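Local coordinates for listeriolysin O (Listeria monocytogenes, PDB 4CDB), which forms oligomeric pores in cholesterol-containing host membranes after a major conformational change, and so lyses host cells, at residues A[275-280]-A[297-302]. Sequence-based numbering, arbitrary orientation.
Sequences TKVKAA and TNIIKN
Ile299 lays its two branches against the first turn of helix 277-286. Its CG2, anti to the backbone N, meets the CB of Ala280 at 3.8 Å. The longer branch, CG1 and CD1, is fully extended (chi2 -178°) and carries the terminal methyl to the start of that helix. There Ile299 CD1 lies 3.9 Å from the N of Val277. The same methyl is 4.0 Å from Val277 CG2, and the two side chains cross at about a right angle. Beta-branched isoleucine, whose rotamers are restricted on a helix, suits this place, since one residue serves two positions a helical turn apart. Alanine suits the other side, because its small methyl, pointing at the partner helix, lets the CA atoms of Ala280 and Ile300 approach to 6.4 Å.

Ile300 adds a second apolar touch, its CG1 lying 4.3 Å from Ala280 CB. Separately, Ile300 CD1 makes a van der Waals contact with the carbonyl O of Ala280 at 3.6 Å. No hydrogen bond joins the two segments, and their backbone bonds stay local: Ala280 N donates to the O of Lys276, the N-cap residue, at 2.9 Å. The aliphatic base of Lys276 edges the contact, CB lying 4.2 Å from Ile299 CD1.

Both segments lie in ranges, 274-283 and 291-303, assigned as transmembrane beta strands of the pore, so this helix-to-helix packing probably belongs to the soluble form and would be given up on insertion. Leu296 of helix 294-301 also touches Ala280, Ile300 reaches Leu325 in a loop, and Val277 rests on Gln207 of strand 207-222.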
loop_
_atom_site.group_PDB
_atom_site.type_symbol
_atom_site.label_atom_id
_atom_site.label_comp_id
_atom_site.label_asym_id
_atom_site.label_seq_id
_atom_site.Cartn_x
_atom_site.Cartn_y
_atom_site.Cartn_z
ATOM N N THR A 275 14.286 8.225 3.949
ATOM C CA THR A 275 12.969 8.836 3.818
ATOM C C THR A 275 12.532 8.882 2.355
ATOM O O THR A 275 11.494 9.454 2.023
ATOM C CB THR A 275 12.962 10.263 4.397
ATOM O OG1 THR A 275 11.631 10.792 4.362
ATOM C CG2 THR A 275 13.887 11.165 3.594
ATOM N N LYS A 276 13.332 8.271 1.486
ATOM C CA LYS A 276 13.066 8.276 0.051
ATOM C C LYS A 276 12.598 6.919 -0.468
ATOM O O LYS A 276 12.474 6.722 -1.678
ATOM C CB LYS A 276 14.316 8.704 -0.720
ATOM C CG LYS A 276 14.585 10.197 -0.719
ATOM C CD LYS A 276 15.809 10.520 -1.561
ATOM C CE LYS A 276 15.898 12.005 -1.871
ATOM N NZ LYS A 276 15.950 12.835 -0.638
ATOM N N VAL A 277 12.340 5.992 0.449
ATOM C CA VAL A 277 11.968 4.626 0.090
ATOM C C VAL A 277 10.730 4.559 -0.808
ATOM O O VAL A 277 10.704 3.805 -1.781
ATOM C CB VAL A 277 11.771 3.751 1.348
ATOM C CG1 VAL A 277 11.258 2.374 0.974
ATOM C CG2 VAL A 277 13.079 3.640 2.114
ATOM N N LYS A 278 9.721 5.364 -0.488
ATOM C CA LYS A 278 8.504 5.431 -1.295
ATOM C C LYS A 278 8.819 5.829 -2.736
ATOM O O LYS A 278 8.413 5.149 -3.677
ATOM C CB LYS A 278 7.506 6.420 -0.684
ATOM C CG LYS A 278 6.172 6.511 -1.417
ATOM C CD LYS A 278 5.341 5.248 -1.229
ATOM C CE LYS A 278 3.927 5.415 -1.776
ATOM N NZ LYS A 278 3.900 5.607 -3.255
ATOM N N ALA A 279 9.555 6.925 -2.897
ATOM C CA ALA A 279 9.943 7.409 -4.219
ATOM C C ALA A 279 10.783 6.373 -4.958
ATOM O O ALA A 279 10.646 6.197 -6.169
ATOM C CB ALA A 279 10.702 8.720 -4.101
ATOM N N ALA A 280 11.653 5.691 -4.220
ATOM C CA ALA A 280 12.463 4.620 -4.784
ATOM C C ALA A 280 11.576 3.476 -5.261
ATOM O O ALA A 280 11.763 2.952 -6.362
ATOM C CB ALA A 280 13.465 4.124 -3.761
ATOM N N THR A 297 18.842 4.572 -6.261
ATOM C CA THR A 297 19.470 3.404 -6.868
ATOM C C THR A 297 19.992 2.447 -5.797
ATOM O O THR A 297 19.963 1.228 -5.973
ATOM C CB THR A 297 20.625 3.813 -7.809
ATOM O OG1 THR A 297 20.161 4.807 -8.733
ATOM C CG2 THR A 297 21.143 2.613 -8.585
ATOM N N ASN A 298 20.457 3.004 -4.684
ATOM C CA ASN A 298 20.982 2.197 -3.587
ATOM C C ASN A 298 19.873 1.480 -2.823
ATOM O O ASN A 298 20.013 0.312 -2.466
ATOM C CB ASN A 298 21.812 3.055 -2.629
ATOM C CG ASN A 298 22.833 2.245 -1.855
ATOM O OD1 ASN A 298 22.536 1.696 -0.794
ATOM N ND2 ASN A 298 24.051 2.168 -2.383
ATOM N N ILE A 299 18.776 2.188 -2.573
ATOM C CA ILE A 299 17.623 1.600 -1.902
ATOM C C ILE A 299 17.093 0.411 -2.700
ATOM O O ILE A 299 16.862 -0.665 -2.147
ATOM C CB ILE A 299 16.498 2.636 -1.688
ATOM C CG1 ILE A 299 16.962 3.735 -0.732
ATOM C CG2 ILE A 299 15.240 1.965 -1.151
ATOM C CD1 ILE A 299 15.898 4.771 -0.427
ATOM N N ILE A 300 16.928 0.611 -4.005
ATOM C CA ILE A 300 16.437 -0.430 -4.906
ATOM C C ILE A 300 17.353 -1.653 -4.924
ATOM O O ILE A 300 16.879 -2.791 -4.904
ATOM C CB ILE A 300 16.242 0.114 -6.341
ATOM C CG1 ILE A 300 15.120 1.153 -6.354
ATOM C CG2 ILE A 300 15.929 -1.010 -7.320
ATOM C CD1 ILE A 300 14.811 1.711 -7.720
ATOM N N LYS A 301 18.660 -1.410 -4.946
ATOM C CA LYS A 301 19.652 -2.482 -4.915
ATOM C C LYS A 301 19.510 -3.344 -3.661
ATOM O O LYS A 301 19.733 -4.555 -3.698
ATOM C CB LYS A 301 21.065 -1.895 -4.989
ATOM C CG LYS A 301 22.180 -2.928 -4.924
ATOM C CD LYS A 301 22.140 -3.862 -6.125
ATOM C CE LYS A 301 23.193 -4.954 -6.015
ATOM N NZ LYS A 301 22.928 -5.871 -4.871
ATOM N N ASN A 302 19.129 -2.712 -2.555
ATOM C CA ASN A 302 18.991 -3.407 -1.281
ATOM C C ASN A 302 17.531 -3.626 -0.883
ATOM O O ASN A 302 17.208 -3.743 0.299
ATOM C CB ASN A 302 19.741 -2.653 -0.179
ATOM C CG ASN A 302 21.160 -2.287 -0.583
ATOM O OD1 ASN A 302 22.087 -3.087 -0.440
ATOM N ND2 ASN A 302 21.337 -1.073 -1.090
#